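Local atomic coordinates of putative alpha-L-fucosidase (Bacteroides thetaiotaomicron, PDB entry 3EYP), a protein that is probably an alpha-L-fucosidase of glycoside hydrolase family 29, removing L-fucose from glycans. Residues L15-R20 against P251-V256; R20-F25 against S290-N295; L63-I68 against H311-K316. One frame throughout, in Å; residues are numbered along the deposited sequence.

Contact 1: L15-R20 against P251-V256; sequences LEWYNR and PAETDV
Trp17 and Tyr18 close on Pro251, Ala252 and Glu253 where helix 12-20, the short helix ahead of the first barrel strand, plugs the N-terminal end of a TIM-type barrel. The contact illustrates how a helix can seal a barrel with two consecutive aromatic residues. The indole does most of the work. Its CG stands anti to the backbone N (chi1 166°), which sends the ring away from the helix and past Pro251, whose CG lies 3.6 Å from Trp17 CZ3. The rim of the ring then meets two oxygens near its plane: Ala252 O lies 3.1 Å from Trp17 CH2, and Glu253 OE1 accepts from NE1. The proline is also pinched from the Tyr18 side, where its CB is 3.5 Å from Tyr18 OH, a hydroxyl that bonds to Asn289 O. Trp17 CZ3 sits over the centre of the Tyr18 ring, 3.5 Å above its plane, so the two aromatics brace each other. The solvent side of the helix is looser, with Asn19 exposed and Leu15 and Glu16 partly so. Buried Arg20 holds Glu16 side-on through NE and NH2, and Glu16 also pairs with Lys119. Glu253 OE2 is taken by Trp164, while Trp17 NE1 reaches the anti lone pair of Glu253 OE1 at 3.0 Å, with an N-H...O angle of 160°.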
ATOM      1  N   LEU A  15       8.867  -7.994  -0.095  1.00 41.11           N
ATOM      2  CA  LEU A  15       9.849  -6.943   0.248  1.00 40.54           C
ATOM      3  C   LEU A  15       9.808  -5.800  -0.786  1.00 40.58           C
ATOM      4  O   LEU A  15       9.898  -4.632  -0.469  1.00 40.05           O
ATOM      5  CB  LEU A  15      11.262  -7.547   0.308  1.00 40.56           C
ATOM      6  CG  LEU A  15      11.638  -8.477   1.451  1.00 41.21           C
ATOM      7  CD1 LEU A  15      13.036  -9.160   1.069  1.00 46.13           C
ATOM      8  CD2 LEU A  15      11.714  -7.613   2.737  1.00 40.93           C
ATOM      9  N   GLU A  16       9.722  -6.171  -2.045  1.00 40.81           N
ATOM     10  CA  GLU A  16       9.686  -5.173  -3.148  1.00 40.18           C
ATOM     11  C   GLU A  16       8.450  -4.259  -2.989  1.00 40.29           C
ATOM     12  O   GLU A  16       8.522  -3.028  -3.048  1.00 41.24           O
ATOM     13  CB  GLU A  16       9.708  -5.913  -4.501  1.00 40.03           C
ATOM     14  CG  GLU A  16       9.573  -4.983  -5.735  1.00 41.84           C
ATOM     15  CD  GLU A  16       8.125  -4.569  -6.000  1.00 44.94           C
ATOM     16  OE1 GLU A  16       7.250  -5.473  -5.973  1.00 44.40           O
ATOM     17  OE2 GLU A  16       7.878  -3.351  -6.221  1.00 45.72           O
ATOM     18  N   TRP A  17       7.333  -4.901  -2.692  1.00 39.75           N
ATOM     19  CA  TRP A  17       6.029  -4.221  -2.501  1.00 39.58           C
ATOM     20  C   TRP A  17       6.066  -3.296  -1.301  1.00 39.88           C
ATOM     21  O   TRP A  17       5.666  -2.136  -1.358  1.00 40.25           O
ATOM     22  CB  TRP A  17       4.910  -5.267  -2.358  1.00 39.71           C
ATOM     23  CG  TRP A  17       3.593  -4.776  -1.828  1.00 41.33           C
ATOM     24  CD1 TRP A  17       2.555  -4.283  -2.553  1.00 40.62           C
ATOM     25  CD2 TRP A  17       3.150  -4.792  -0.451  1.00 41.72           C
ATOM     26  NE1 TRP A  17       1.483  -3.981  -1.721  1.00 39.75           N
ATOM     27  CE2 TRP A  17       1.832  -4.264  -0.426  1.00 41.80           C
ATOM     28  CE3 TRP A  17       3.756  -5.127   0.752  1.00 40.98           C
ATOM     29  CZ2 TRP A  17       1.120  -4.103   0.746  1.00 39.57           C
ATOM     30  CZ3 TRP A  17       3.049  -4.963   1.928  1.00 40.25           C
ATOM     31  CH2 TRP A  17       1.727  -4.463   1.915  1.00 39.27           C
ATOM     32  N   TYR A  18       6.642  -3.784  -0.210  1.00 39.32           N
ATOM     33  CA  TYR A  18       6.730  -2.959   0.995  1.00 39.04           C
ATOM     34  C   TYR A  18       7.504  -1.655   0.727  1.00 40.07           C
ATOM     35  O   TYR A  18       7.174  -0.569   1.215  1.00 40.13           O
ATOM     36  CB  TYR A  18       7.369  -3.756   2.160  1.00 39.23           C
ATOM     37  CG  TYR A  18       6.429  -4.142   3.273  1.00 38.28           C
ATOM     38  CD1 TYR A  18       6.406  -5.447   3.769  1.00 39.24           C
ATOM     39  CD2 TYR A  18       5.599  -3.184   3.865  1.00 39.85           C
ATOM     40  CE1 TYR A  18       5.587  -5.791   4.828  1.00 42.79           C
ATOM     41  CE2 TYR A  18       4.761  -3.516   4.902  1.00 40.43           C
ATOM     42  CZ  TYR A  18       4.739  -4.821   5.361  1.00 40.80           C
ATOM     43  OH  TYR A  18       3.919  -5.157   6.405  1.00 40.00           O
ATOM     44  N   ASN A  19       8.566  -1.805  -0.053  1.00 39.39           N
ATOM     45  CA  ASN A  19       9.481  -0.715  -0.327  1.00 41.34           C
ATOM     46  C   ASN A  19       8.892   0.391  -1.212  1.00 41.87           C
ATOM     47  O   ASN A  19       9.405   1.525  -1.276  1.00 40.87           O
ATOM     48  CB  ASN A  19      10.767  -1.259  -0.959  1.00 41.69           C
ATOM     49  CG  ASN A  19      11.872  -0.221  -0.967  1.00 47.79           C
ATOM     50  OD1 ASN A  19      12.070   0.520   0.014  1.00 50.95           O
ATOM     51  ND2 ASN A  19      12.542  -0.101  -2.105  1.00 49.89           N
ATOM     52  N   ARG A  20       7.793   0.060  -1.870  1.00 40.57           N
ATOM     53  CA  ARG A  20       7.099   1.052  -2.751  1.00 40.58           C
ATOM     54  C   ARG A  20       6.513   2.220  -1.929  1.00 40.26           C
ATOM     55  O   ARG A  20       6.517   3.403  -2.289  1.00 39.46           O
ATOM     56  CB  ARG A  20       5.967   0.388  -3.540  1.00 41.19           C
ATOM     57  CG  ARG A  20       6.371  -0.751  -4.433  1.00 41.70           C
ATOM     58  CD  ARG A  20       5.132  -1.274  -5.199  1.00 41.50           C
ATOM     59  NE  ARG A  20       5.368  -2.561  -5.825  1.00 41.30           N
ATOM     60  CZ  ARG A  20       4.402  -3.378  -6.255  1.00 41.09           C
ATOM     61  NH1 ARG A  20       3.120  -3.062  -6.147  1.00 42.45           N
ATOM     62  NH2 ARG A  20       4.720  -4.508  -6.793  1.00 39.26           N
ATOM     63  N   PRO A 251       0.944  -9.357   4.175  1.00 36.39           N
ATOM     64  CA  PRO A 251       0.775  -8.070   4.765  1.00 37.05           C
ATOM     65  C   PRO A 251      -0.411  -7.286   4.193  1.00 37.91           C
ATOM     66  O   PRO A 251      -0.873  -7.555   3.090  1.00 39.23           O
ATOM     67  CB  PRO A 251       2.082  -7.332   4.455  1.00 37.60           C
ATOM     68  CG  PRO A 251       2.810  -8.146   3.502  1.00 37.94           C
ATOM     69  CD  PRO A 251       2.184  -9.489   3.388  1.00 37.31           C
ATOM     70  N   ALA A 252      -0.904  -6.375   4.985  1.00 38.41           N
ATOM     71  CA  ALA A 252      -2.036  -5.507   4.606  1.00 38.82           C
ATOM     72  C   ALA A 252      -1.670  -4.446   3.587  1.00 39.46           C
ATOM     73  O   ALA A 252      -0.699  -3.664   3.728  1.00 40.38           O
ATOM     74  CB  ALA A 252      -2.663  -4.832   5.841  1.00 37.68           C
ATOM     75  N   GLU A 253      -2.555  -4.331   2.599  1.00 40.23           N
ATOM     76  CA  GLU A 253      -2.539  -3.189   1.653  1.00 39.34           C
ATOM     77  C   GLU A 253      -3.773  -2.284   1.854  1.00 38.66           C
ATOM     78  O   GLU A 253      -4.889  -2.728   1.838  1.00 39.02           O
ATOM     79  CB  GLU A 253      -2.476  -3.714   0.220  1.00 40.25           C
ATOM     80  CG  GLU A 253      -2.080  -2.629  -0.836  1.00 40.69           C
ATOM     81  CD  GLU A 253      -2.264  -3.156  -2.249  1.00 43.39           C
ATOM     82  OE1 GLU A 253      -1.278  -3.528  -2.906  1.00 39.23           O
ATOM     83  OE2 GLU A 253      -3.402  -3.252  -2.682  1.00 40.12           O
ATOM     84  N   THR A 254      -3.533  -1.003   2.129  1.00 37.96           N
ATOM     85  CA  THR A 254      -4.567  -0.081   2.519  1.00 38.56           C
ATOM     86  C   THR A 254      -4.996   0.771   1.338  1.00 38.95           C
ATOM     87  O   THR A 254      -4.234   1.588   0.839  1.00 39.66           O
ATOM     88  CB  THR A 254      -4.079   0.876   3.666  1.00 38.59           C
ATOM     89  OG1 THR A 254      -3.642   0.058   4.780  1.00 40.14           O
ATOM     90  CG2 THR A 254      -5.162   1.808   4.134  1.00 38.21           C
ATOM     91  N   ASP A 255      -6.231   0.583   0.942  1.00 38.89           N
ATOM     92  CA  ASP A 255      -6.791   1.277  -0.269  1.00 39.78           C
ATOM     93  C   ASP A 255      -7.787   2.338   0.066  1.00 39.84           C
ATOM     94  O   ASP A 255      -8.614   2.148   0.924  1.00 39.17           O
ATOM     95  CB  ASP A 255      -7.367   0.308  -1.274  1.00 39.66           C
ATOM     96  CG  ASP A 255      -8.624  -0.393  -0.813  1.00 45.20           C
ATOM     97  OD1 ASP A 255      -8.691  -0.868   0.352  1.00 43.83           O
ATOM     98  OD2 ASP A 255      -9.536  -0.528  -1.674  1.00 49.18           O
ATOM     99  N   VAL A 256      -7.690   3.476  -0.636  1.00 39.26           N
ATOM    100  CA  VAL A 256      -8.592   4.580  -0.385  1.00 39.36           C
ATOM    101  C   VAL A 256      -8.607   5.519  -1.586  1.00 38.92           C
ATOM    102  O   VAL A 256      -7.655   5.604  -2.365  1.00 39.99           O
ATOM    103  CB  VAL A 256      -8.183   5.336   0.942  1.00 39.65           C
ATOM    104  CG1 VAL A 256      -6.776   5.931   0.795  1.00 40.19           C
ATOM    105  CG2 VAL A 256      -9.152   6.387   1.331  1.00 41.59           C
TER

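Contact 2: R20-F25 against S290-N295; sequences REMIAF and SVLLLN
Glu21 O receives the N-H of Leu292 at 3.0 Å, the first of four backbone bonds that join two parallel strands of the barrel. Glu21 itself leaves the preceding helix with positive phi (71°), a kink that turns the chain into the strand, and Val291 CG1 packs against its carbonyl. Met22 follows, lying side by side with Leu292 and Leu294; bending at chi3 (81°) brings its CE to 3.9 Å from Leu292 CD2. Ile23 is bonded through both backbone groups, its N to Leu292 O at 2.7 Å and its O to Leu294 N at 2.9 Å. Its side chain goes to the other face, where CD1 meets Val291 CG1 and CG2 meets Leu293 CD1. Ala24, on the face of Met22, adds little bulk. Phe25 N reaches Leu294 O at 2.8 Å from well above the carbonyl plane, 52° out of it. The phenyl ring takes Leu293 CD2 over one face in a CH-pi contact, 3.7 Å from that methyl to the ring centroid, while Phe25 CB packs 3.5 Å from Asn295 CB. Asn295 OD1 bonds to His27. In the barrel, Ala24 pairs onward with strand 70-76, Val291 and Leu293 with strand 253-257; helix 275-283 packs on Met22, Leu292 and Leu294, and Trp17 of helix 12-20 on Ile23 and Val291.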
ATOM      1  N   ARG A  20       7.793   0.060  -1.870  1.00 40.57           N
ATOM      2  CA  ARG A  20       7.099   1.052  -2.751  1.00 40.58           C
ATOM      3  C   ARG A  20       6.513   2.220  -1.929  1.00 40.26           C
ATOM      4  O   ARG A  20       6.517   3.403  -2.289  1.00 39.46           O
ATOM      5  CB  ARG A  20       5.967   0.388  -3.540  1.00 41.19           C
ATOM      6  CG  ARG A  20       6.371  -0.751  -4.433  1.00 41.70           C
ATOM      7  CD  ARG A  20       5.132  -1.274  -5.199  1.00 41.50           C
ATOM      8  NE  ARG A  20       5.368  -2.561  -5.825  1.00 41.30           N
ATOM      9  CZ  ARG A  20       4.402  -3.378  -6.255  1.00 41.09           C
ATOM     10  NH1 ARG A  20       3.120  -3.062  -6.147  1.00 42.45           N
ATOM     11  NH2 ARG A  20       4.720  -4.508  -6.793  1.00 39.26           N
ATOM     12  N   GLU A  21       6.044   1.819  -0.772  1.00 41.40           N
ATOM     13  CA  GLU A  21       5.366   2.700   0.226  1.00 40.17           C
ATOM     14  C   GLU A  21       4.015   3.160  -0.193  1.00 40.02           C
ATOM     15  O   GLU A  21       3.026   2.957   0.506  1.00 38.95           O
ATOM     16  CB  GLU A  21       6.271   3.857   0.673  1.00 41.11           C
ATOM     17  CG  GLU A  21       7.427   3.288   1.472  1.00 42.89           C
ATOM     18  CD  GLU A  21       8.319   4.297   2.166  1.00 47.90           C
ATOM     19  OE1 GLU A  21       8.131   5.523   2.010  1.00 49.05           O
ATOM     20  OE2 GLU A  21       9.230   3.792   2.877  1.00 50.99           O
ATOM     21  N   MET A  22       3.957   3.696  -1.397  1.00 40.02           N
ATOM     22  CA  MET A  22       2.691   4.174  -1.998  1.00 39.85           C
ATOM     23  C   MET A  22       2.509   3.586  -3.404  1.00 39.88           C
ATOM     24  O   MET A  22       3.478   3.272  -4.127  1.00 42.31           O
ATOM     25  CB  MET A  22       2.700   5.712  -2.092  1.00 40.72           C
ATOM     26  CG  MET A  22       2.395   6.498  -0.809  1.00 40.78           C
ATOM     27  SD  MET A  22       2.390   8.303  -0.848  1.00 38.07           S
ATOM     28  CE  MET A  22       0.787   8.639  -1.497  1.00 41.73           C
ATOM     29  N   ILE A  23       1.262   3.411  -3.782  1.00 38.93           N
ATOM     30  CA  ILE A  23       0.844   2.909  -5.127  1.00 39.13           C
ATOM     31  C   ILE A  23      -0.342   3.742  -5.621  1.00 39.34           C
ATOM     32  O   ILE A  23      -1.219   4.086  -4.819  1.00 40.62           O
ATOM     33  CB  ILE A  23       0.443   1.415  -5.104  1.00 38.24           C
ATOM     34  CG1 ILE A  23       1.511   0.571  -4.459  1.00 40.81           C
ATOM     35  CG2 ILE A  23       0.147   0.920  -6.489  1.00 41.18           C
ATOM     36  CD1 ILE A  23       1.113  -0.937  -4.228  1.00 40.87           C
ATOM     37  N   ALA A  24      -0.373   4.161  -6.891  1.00 38.95           N
ATOM     38  CA  ALA A  24      -1.613   4.795  -7.385  1.00 38.48           C
ATOM     39  C   ALA A  24      -2.648   3.811  -7.933  1.00 37.99           C
ATOM     40  O   ALA A  24      -2.322   2.826  -8.515  1.00 37.21           O
ATOM     41  CB  ALA A  24      -1.321   5.885  -8.414  1.00 39.85           C
ATOM     42  N   PHE A  25      -3.930   4.122  -7.680  1.00 37.27           N
ATOM     43  CA  PHE A  25      -5.046   3.411  -8.295  1.00 37.11           C
ATOM     44  C   PHE A  25      -5.609   4.403  -9.314  1.00 36.42           C
ATOM     45  O   PHE A  25      -5.565   5.585  -9.095  1.00 37.82           O
ATOM     46  CB  PHE A  25      -6.173   3.176  -7.278  1.00 37.11           C
ATOM     47  CG  PHE A  25      -6.635   1.753  -7.142  1.00 40.39           C
ATOM     48  CD1 PHE A  25      -6.481   0.819  -8.161  1.00 38.29           C
ATOM     49  CD2 PHE A  25      -7.291   1.355  -5.957  1.00 39.90           C
ATOM     50  CE1 PHE A  25      -6.935  -0.417  -8.019  1.00 40.61           C
ATOM     51  CE2 PHE A  25      -7.755   0.087  -5.813  1.00 41.12           C
ATOM     52  CZ  PHE A  25      -7.572  -0.814  -6.813  1.00 42.01           C
ATOM     53  N   SER A 290       2.058  -1.006   6.657  1.00 39.15           N
ATOM     54  CA  SER A 290       1.260  -1.266   5.485  1.00 40.55           C
ATOM     55  C   SER A 290       1.775  -0.433   4.298  1.00 41.18           C
ATOM     56  O   SER A 290       2.919   0.075   4.310  1.00 41.31           O
ATOM     57  CB  SER A 290      -0.213  -0.919   5.769  1.00 41.96           C
ATOM     58  OG  SER A 290      -1.092  -1.271   4.721  1.00 41.81           O
ATOM     59  N   VAL A 291       0.968  -0.413   3.235  1.00 39.14           N
ATOM     60  CA  VAL A 291       1.308   0.306   2.001  1.00 38.88           C
ATOM     61  C   VAL A 291       0.014   1.023   1.580  1.00 39.85           C
ATOM     62  O   VAL A 291      -1.112   0.493   1.748  1.00 39.79           O
ATOM     63  CB  VAL A 291       1.808  -0.657   0.856  1.00 39.06           C
ATOM     64  CG1 VAL A 291       1.782   0.029  -0.595  1.00 39.14           C
ATOM     65  CG2 VAL A 291       3.201  -1.276   1.132  1.00 37.85           C
ATOM     66  N   LEU A 292       0.171   2.234   1.079  1.00 39.28           N
ATOM     67  CA  LEU A 292      -0.979   3.086   0.697  1.00 38.98           C
ATOM     68  C   LEU A 292      -1.246   3.071  -0.808  1.00 39.24           C
ATOM     69  O   LEU A 292      -0.382   3.373  -1.610  1.00 39.92           O
ATOM     70  CB  LEU A 292      -0.763   4.502   1.196  1.00 39.09           C
ATOM     71  CG  LEU A 292      -1.767   5.612   0.794  1.00 41.67           C
ATOM     72  CD1 LEU A 292      -3.214   5.225   1.204  1.00 38.97           C
ATOM     73  CD2 LEU A 292      -1.364   7.036   1.366  1.00 39.64           C
ATOM     74  N   LEU A 293      -2.428   2.597  -1.150  1.00 38.60           N
ATOM     75  CA  LEU A 293      -2.947   2.521  -2.526  1.00 38.80           C
ATOM     76  C   LEU A 293      -4.013   3.598  -2.607  1.00 38.76           C
ATOM     77  O   LEU A 293      -5.086   3.511  -2.027  1.00 40.83           O
ATOM     78  CB  LEU A 293      -3.498   1.116  -2.846  1.00 39.44           C
ATOM     79  CG  LEU A 293      -4.208   0.918  -4.193  1.00 36.57           C
ATOM     80  CD1 LEU A 293      -3.262   1.301  -5.378  1.00 33.33           C
ATOM     81  CD2 LEU A 293      -4.725  -0.572  -4.367  1.00 34.45           C
ATOM     82  N   LEU A 294      -3.641   4.676  -3.256  1.00 38.36           N
ATOM     83  CA  LEU A 294      -4.451   5.869  -3.367  1.00 37.92           C
ATOM     84  C   LEU A 294      -4.964   6.057  -4.754  1.00 39.09           C
ATOM     85  O   LEU A 294      -4.197   6.151  -5.710  1.00 38.40           O
ATOM     86  CB  LEU A 294      -3.621   7.121  -3.002  1.00 36.93           C
ATOM     87  CG  LEU A 294      -4.273   8.485  -2.890  1.00 38.39           C
ATOM     88  CD1 LEU A 294      -5.407   8.525  -1.827  1.00 35.71           C
ATOM     89  CD2 LEU A 294      -3.163   9.571  -2.561  1.00 34.95           C
ATOM     90  N   ASN A 295      -6.285   6.172  -4.819  1.00 40.00           N
ATOM     91  CA  ASN A 295      -7.035   6.335  -6.090  1.00 40.47           C
ATOM     92  C   ASN A 295      -7.222   7.767  -6.558  1.00 40.72           C
ATOM     93  O   ASN A 295      -7.736   8.631  -5.833  1.00 42.14           O
ATOM     94  CB  ASN A 295      -8.394   5.628  -5.998  1.00 40.22           C
ATOM     95  CG  ASN A 295      -9.223   5.822  -7.242  1.00 41.02           C
ATOM     96  OD1 ASN A 295      -8.969   5.198  -8.270  1.00 40.82           O
ATOM     97  ND2 ASN A 295     -10.238   6.661  -7.139  1.00 41.23           N
TER

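Contact 3: L63-I68 against H311-K316; sequences LKAAGI and HAALLK
Ala66 and Ala313 bring their CA atoms within 4.4 Å where helix 56-65 ends in a Schellman motif, with Gly67 N bonded to Lys64 O, Ile68 N to Leu63 O, and positive phi (65°) at Gly67. The two elements belong to the outer helical layer of the TIM-type barrel, and they show how small residues let a helix end settle on its neighbour. Ala66 CB lies 3.8 Å from Ala312 CB, and Ala65 CB meets Ala313 CB more loosely at 4.2 Å. Lys316 is laid across the helix end by its aliphatic part: CB is 3.5 Å from Ala66 O, and the bend at chi2 (63°) carries CE to 3.9 Å from Gly67 CA. Gly67, with no side chain, lets that CE lie close over its CA. The ammonium group pairs with Asp320. Cutting Lys316 back to an alanine would probably strip the CG-to-CE cover from Gly67 CA and deprive Asp320 of this ion pair. No direct hydrogen bond joins the segments, but one water does, donating to Ala66 O at 2.7 Å and to Ala312 O at 2.9 Å.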
ATOM      1  N   LEU A  63       2.065  11.336 -10.611  1.00 40.21           N
ATOM      2  CA  LEU A  63       2.735  10.371  -9.759  1.00 40.57           C
ATOM      3  C   LEU A  63       4.154  10.760  -9.495  1.00 41.44           C
ATOM      4  O   LEU A  63       4.653  10.540  -8.398  1.00 41.66           O
ATOM      5  CB  LEU A  63       2.712   8.967 -10.339  1.00 40.32           C
ATOM      6  CG  LEU A  63       1.315   8.395 -10.580  1.00 41.47           C
ATOM      7  CD1 LEU A  63       1.397   6.922 -10.888  1.00 41.77           C
ATOM      8  CD2 LEU A  63       0.275   8.708  -9.414  1.00 38.70           C
ATOM      9  N   LYS A  64       4.835  11.291 -10.505  1.00 42.92           N
ATOM     10  CA  LYS A  64       6.224  11.720 -10.293  1.00 44.65           C
ATOM     11  C   LYS A  64       6.259  12.783  -9.201  1.00 44.20           C
ATOM     12  O   LYS A  64       7.010  12.682  -8.234  1.00 44.49           O
ATOM     13  CB  LYS A  64       6.860  12.268 -11.570  1.00 45.07           C
ATOM     14  CG  LYS A  64       7.128  11.212 -12.530  1.00 49.37           C
ATOM     15  CD  LYS A  64       8.352  10.399 -12.152  1.00 54.17           C
ATOM     16  CE  LYS A  64       8.691   9.393 -13.237  1.00 56.38           C
ATOM     17  NZ  LYS A  64       9.894   8.614 -12.839  1.00 59.62           N
ATOM     18  N   ALA A  65       5.417  13.793  -9.356  1.00 44.55           N
ATOM     19  CA  ALA A  65       5.402  14.908  -8.414  1.00 45.71           C
ATOM     20  C   ALA A  65       4.992  14.442  -7.041  1.00 46.52           C
ATOM     21  O   ALA A  65       5.206  15.140  -6.030  1.00 47.07           O
ATOM     22  CB  ALA A  65       4.475  16.033  -8.845  1.00 46.33           C
ATOM     23  N   ALA A  66       4.350  13.292  -7.006  1.00 45.78           N
ATOM     24  CA  ALA A  66       3.793  12.824  -5.752  1.00 44.89           C
ATOM     25  C   ALA A  66       4.627  11.781  -5.079  1.00 44.60           C
ATOM     26  O   ALA A  66       4.273  11.314  -4.017  1.00 43.52           O
ATOM     27  CB  ALA A  66       2.405  12.351  -5.918  1.00 44.20           C
ATOM     28  N   GLY A  67       5.739  11.471  -5.713  1.00 44.76           N
ATOM     29  CA  GLY A  67       6.671  10.441  -5.268  1.00 45.02           C
ATOM     30  C   GLY A  67       6.167   9.012  -5.278  1.00 44.22           C
ATOM     31  O   GLY A  67       6.637   8.189  -4.488  1.00 45.18           O
ATOM     32  N   ILE A  68       5.207   8.726  -6.155  1.00 41.80           N
ATOM     33  CA  ILE A  68       4.546   7.383  -6.248  1.00 40.72           C
ATOM     34  C   ILE A  68       5.197   6.504  -7.314  1.00 40.50           C
ATOM     35  O   ILE A  68       5.205   6.885  -8.498  1.00 40.90           O
ATOM     36  CB  ILE A  68       2.983   7.509  -6.508  1.00 40.23           C
ATOM     37  CG1 ILE A  68       2.294   8.235  -5.337  1.00 39.70           C
ATOM     38  CG2 ILE A  68       2.289   6.091  -6.741  1.00 36.69           C
ATOM     39  CD1 ILE A  68       0.777   8.724  -5.586  1.00 38.71           C
ATOM     40  N   HIS A 311      -2.812  18.151  -4.124  1.00 41.95           N
ATOM     41  CA  HIS A 311      -2.812  17.614  -2.779  1.00 42.69           C
ATOM     42  C   HIS A 311      -1.816  16.483  -2.558  1.00 42.47           C
ATOM     43  O   HIS A 311      -1.197  16.423  -1.532  1.00 43.38           O
ATOM     44  CB  HIS A 311      -4.236  17.216  -2.354  1.00 43.64           C
ATOM     45  CG  HIS A 311      -5.139  18.402  -2.156  1.00 41.61           C
ATOM     46  ND1 HIS A 311      -6.374  18.320  -1.565  1.00 45.20           N
ATOM     47  CD2 HIS A 311      -4.984  19.699  -2.526  1.00 45.20           C
ATOM     48  CE1 HIS A 311      -6.939  19.519  -1.563  1.00 46.74           C
ATOM     49  NE2 HIS A 311      -6.122  20.373  -2.156  1.00 42.79           N
ATOM     50  N   ALA A 312      -1.751  15.570  -3.531  1.00 42.49           N
ATOM     51  CA  ALA A 312      -0.733  14.534  -3.623  1.00 42.64           C
ATOM     52  C   ALA A 312       0.690  15.089  -3.700  1.00 42.99           C
ATOM     53  O   ALA A 312       1.636  14.580  -3.051  1.00 43.52           O
ATOM     54  CB  ALA A 312      -1.001  13.598  -4.846  1.00 41.67           C
ATOM     55  N   ALA A 313       0.856  16.121  -4.504  1.00 42.84           N
ATOM     56  CA  ALA A 313       2.193  16.779  -4.600  1.00 44.22           C
ATOM     57  C   ALA A 313       2.613  17.425  -3.254  1.00 44.24           C
ATOM     58  O   ALA A 313       3.741  17.305  -2.811  1.00 45.69           O
ATOM     59  CB  ALA A 313       2.251  17.829  -5.773  1.00 42.38           C
ATOM     60  N   LEU A 314       1.673  18.097  -2.621  1.00 44.42           N
ATOM     61  CA  LEU A 314       1.926  18.759  -1.329  1.00 44.55           C
ATOM     62  C   LEU A 314       2.187  17.709  -0.228  1.00 44.32           C
ATOM     63  O   LEU A 314       3.027  17.891   0.633  1.00 43.68           O
ATOM     64  CB  LEU A 314       0.762  19.675  -0.936  1.00 44.14           C
ATOM     65  CG  LEU A 314       0.525  20.878  -1.869  1.00 43.67           C
ATOM     66  CD1 LEU A 314      -0.765  21.676  -1.527  1.00 43.66           C
ATOM     67  CD2 LEU A 314       1.782  21.758  -1.905  1.00 45.92           C
ATOM     68  N   LEU A 315       1.446  16.608  -0.247  1.00 43.38           N
ATOM     69  CA  LEU A 315       1.725  15.527   0.718  1.00 42.26           C
ATOM     70  C   LEU A 315       3.179  15.087   0.578  1.00 43.22           C
ATOM     71  O   LEU A 315       3.873  14.834   1.565  1.00 44.61           O
ATOM     72  CB  LEU A 315       0.761  14.356   0.533  1.00 42.43           C
ATOM     73  CG  LEU A 315       0.988  13.054   1.321  1.00 38.94           C
ATOM     74  CD1 LEU A 315       0.829  13.221   2.807  1.00 37.31           C
ATOM     75  CD2 LEU A 315       0.066  11.993   0.747  1.00 36.92           C
ATOM     76  N   LYS A 316       3.653  15.005  -0.641  1.00 44.39           N
ATOM     77  CA  LYS A 316       5.034  14.479  -0.884  1.00 45.32           C
ATOM     78  C   LYS A 316       6.064  15.461  -0.300  1.00 45.63           C
ATOM     79  O   LYS A 316       7.027  15.082   0.396  1.00 44.84           O
ATOM     80  CB  LYS A 316       5.304  14.269  -2.378  1.00 47.15           C
ATOM     81  CG  LYS A 316       6.748  14.109  -2.744  1.00 48.75           C
ATOM     82  CD  LYS A 316       7.338  12.861  -2.109  1.00 53.47           C
ATOM     83  CE  LYS A 316       8.735  12.514  -2.652  1.00 54.21           C
ATOM     84  NZ  LYS A 316       9.255  11.371  -1.787  1.00 55.35           N
TER
HETATM   85  O   HOH W   1       2.124  11.831  -2.467  1.00 45.12           O

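In the fold
Contacts 1 and 2 lie in the core of the barrel, their centres about 7 Å apart; they share Arg20 and use adjacent strands, 253-257 and 291-295, of one sheet, and Ala252 O even meets Ser290 OG at 2.6 Å. Contact 3 sits further out, about 12 Å from contact 2 and 17 Å from contact 1, centre to centre. Leu63 and Ile68 nevertheless pack inward on Ala24, bringing contact 3 against the outer side of contact 2. The chemistry follows the place: aromatic rings and a buried carboxylate at the barrel end, continuous backbone pairing flanked by apolar groups in the wall, and alanines, an aliphatic lysine stem and a bridging water in the partly exposed helical layer.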